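Local coordinates for protein NAD-dependent aldehyde dehydrogenase (Burkholderia multivorans, PDB 5UJU) that probably oxidises aldehydes to carboxylic acids with NAD as the cofactor, at residues L284-E289 / R307-A312. Numbering follows the deposited sequence. Where two conformers were deposited one is given.
Sequences LALRPE and RHAHQA
Gln311 NE2 gives one N-H to Ala285 O at 2.8 Å, a fairly straight bond (157° at the hydrogen), and is also hydrogen-bonded to Ile290 O, so two backbone carbonyls grip a single amide nitrogen. Ala285 O lies close to the plane of the amide, while the nitrogen itself is tilted from the plane of that carbonyl. The other end of the amide is used as well: Gln311 OE1 accepts from a water, 2.8 Å away, that donates also to Leu286 O at 2.7 Å. With Gln311 CG lodged between the backbone N and the carbonyl carbon (chi1 89°) and the chain bent at chi2, the side chain reaches across from its beta turn, Ala309 to Ala312, into the loop that follows helix 278-285. Gln311 CG passes 4.1 Å from Pro288 CA on the way.

Methyl groups pack beside this polar link. Leu286 sets its CD2 methyl against the C-terminal end of helix 299-308, 3.3 Å from His308 O and in apolar contact with Ala309 CB at 4.2 Å; Ala309 CB in turn rests on Ala285 O. Within the same loop, Arg287 grips Glu289 side-on in a salt bridge, NE to OE1 and NH2 to OE2, beside helix 97-132.

The principle illustrated is the stitching together of two helix ends around a beta-alpha-beta crossover, strand 290-296, helix 299-308 and parallel strand 313-317. One glutamine amide ties them: its nitrogen bonds the carbonyls at the helix end (Ala285) and the strand start (Ile290), its oxygen reaches Leu286 O through the water, and these differing partners fix its rotation.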
loop_
_atom_site.group_PDB
_atom_site.type_symbol
_atom_site.label_atom_id
_atom_site.label_comp_id
_atom_site.label_asym_id
_atom_site.label_seq_id
_atom_site.Cartn_x
_atom_site.Cartn_y
_atom_site.Cartn_z
ATOM N N LEU A 284 1.978 0.636 -22.845
ATOM C CA LEU A 284 2.730 -0.242 -21.957
ATOM C C LEU A 284 2.175 -0.212 -20.534
ATOM O O LEU A 284 1.989 -1.262 -19.908
ATOM C CB LEU A 284 4.207 0.168 -21.971
ATOM C CG LEU A 284 5.144 -0.588 -21.039
ATOM C CD1 LEU A 284 5.050 -2.102 -21.312
ATOM C CD2 LEU A 284 6.560 -0.100 -21.238
ATOM N N ALA A 285 1.876 0.985 -20.017
ATOM C CA ALA A 285 1.407 1.106 -18.643
ATOM C C ALA A 285 0.079 0.404 -18.418
ATOM O O ALA A 285 -0.218 0.026 -17.277
ATOM C CB ALA A 285 1.280 2.582 -18.256
ATOM N N LEU A 286 -0.722 0.208 -19.471
ATOM C CA LEU A 286 -2.015 -0.447 -19.346
ATOM C C LEU A 286 -1.960 -1.962 -19.592
ATOM O O LEU A 286 -2.996 -2.626 -19.477
ATOM C CB LEU A 286 -3.017 0.185 -20.327
ATOM C CG LEU A 286 -3.341 1.679 -20.134
ATOM C CD1 LEU A 286 -4.534 2.114 -20.963
ATOM C CD2 LEU A 286 -3.598 1.973 -18.673
ATOM N N ARG A 287 -0.796 -2.537 -19.910
ATOM C CA ARG A 287 -0.756 -3.983 -20.187
ATOM C C ARG A 287 -1.087 -4.779 -18.929
ATOM O O ARG A 287 -0.625 -4.436 -17.837
ATOM C CB ARG A 287 0.615 -4.422 -20.713
ATOM C CG ARG A 287 0.909 -3.987 -22.133
ATOM C CD ARG A 287 0.114 -4.850 -23.107
ATOM N NE ARG A 287 0.568 -6.251 -23.085
ATOM C CZ ARG A 287 1.473 -6.762 -23.925
ATOM N NH1 ARG A 287 2.029 -5.987 -24.848
ATOM N NH2 ARG A 287 1.828 -8.046 -23.843
ATOM N N PRO A 288 -1.875 -5.849 -19.047
ATOM C CA PRO A 288 -2.222 -6.628 -17.849
ATOM C C PRO A 288 -1.019 -7.228 -17.163
ATOM O O PRO A 288 -1.087 -7.491 -15.954
ATOM C CB PRO A 288 -3.178 -7.711 -18.379
ATOM C CG PRO A 288 -3.078 -7.660 -19.864
ATOM C CD PRO A 288 -2.654 -6.257 -20.221
ATOM N N GLU A 289 0.090 -7.433 -17.887
ATOM C CA GLU A 289 1.292 -7.999 -17.280
ATOM C C GLU A 289 2.025 -7.008 -16.393
ATOM O O GLU A 289 2.806 -7.422 -15.531
ATOM C CB GLU A 289 2.260 -8.494 -18.365
ATOM C CG GLU A 289 1.717 -9.606 -19.287
ATOM C CD GLU A 289 1.042 -9.069 -20.554
ATOM O OE1 GLU A 289 0.664 -7.875 -20.610
ATOM O OE2 GLU A 289 0.917 -9.841 -21.517
ATOM N N ARG A 307 -4.735 6.929 -12.201
ATOM C CA ARG A 307 -6.151 6.771 -12.498
ATOM C C ARG A 307 -6.433 5.689 -13.530
ATOM O O ARG A 307 -7.478 5.030 -13.457
ATOM C CB ARG A 307 -6.720 8.106 -12.974
ATOM C CG ARG A 307 -6.698 9.165 -11.894
ATOM C CD ARG A 307 -7.025 10.543 -12.435
ATOM N NE ARG A 307 -6.983 11.543 -11.374
ATOM C CZ ARG A 307 -8.040 12.214 -10.932
ATOM N NH1 ARG A 307 -9.237 12.004 -11.468
ATOM N NH2 ARG A 307 -7.895 13.100 -9.956
ATOM N N HIS A 308 -5.528 5.474 -14.482
ATOM C CA HIS A 308 -5.863 4.631 -15.622
ATOM C C HIS A 308 -5.193 3.268 -15.623
ATOM O O HIS A 308 -5.775 2.325 -16.152
ATOM C CB HIS A 308 -5.553 5.383 -16.920
ATOM C CG HIS A 308 -6.423 6.581 -17.091
ATOM N ND1 HIS A 308 -6.023 7.846 -16.719
ATOM C CD2 HIS A 308 -7.711 6.695 -17.492
ATOM C CE1 HIS A 308 -7.009 8.697 -16.937
ATOM N NE2 HIS A 308 -8.048 8.022 -17.393
ATOM N N ALA A 309 -4.009 3.129 -15.028
ATOM C CA ALA A 309 -3.357 1.820 -14.910
ATOM C C ALA A 309 -3.921 1.121 -13.671
ATOM O O ALA A 309 -3.245 0.899 -12.666
ATOM C CB ALA A 309 -1.850 1.978 -14.830
ATOM N N HIS A 310 -5.213 0.796 -13.754
ATOM C CA HIS A 310 -5.922 0.257 -12.604
ATOM C C HIS A 310 -5.458 -1.145 -12.256
ATOM O O HIS A 310 -5.770 -1.625 -11.163
ATOM C CB HIS A 310 -7.437 0.290 -12.849
ATOM C CG HIS A 310 -7.864 -0.377 -14.118
ATOM N ND1 HIS A 310 -7.797 -1.743 -14.300
ATOM C CD2 HIS A 310 -8.368 0.131 -15.267
ATOM C CE1 HIS A 310 -8.233 -2.048 -15.510
ATOM N NE2 HIS A 310 -8.587 -0.929 -16.115
ATOM N N GLN A 311 -4.756 -1.825 -13.176
ATOM C CA GLN A 311 -4.264 -3.170 -12.916
ATOM C C GLN A 311 -2.940 -3.173 -12.156
ATOM O O GLN A 311 -2.476 -4.242 -11.754
ATOM C CB GLN A 311 -4.116 -3.939 -14.238
ATOM C CG GLN A 311 -2.762 -3.776 -14.915
ATOM C CD GLN A 311 -2.505 -2.389 -15.484
ATOM O OE1 GLN A 311 -3.409 -1.550 -15.598
ATOM N NE2 GLN A 311 -1.246 -2.125 -15.803
ATOM N N ALA A 312 -2.328 -2.016 -11.939
ATOM C CA ALA A 312 -1.019 -1.947 -11.318
ATOM C C ALA A 312 -1.092 -1.153 -10.022
ATOM O O ALA A 312 -2.010 -0.354 -9.811
ATOM C CB ALA A 312 0.000 -1.297 -12.255
HETATM O O HOH W 1 -5.054 -2.005 -17.799
#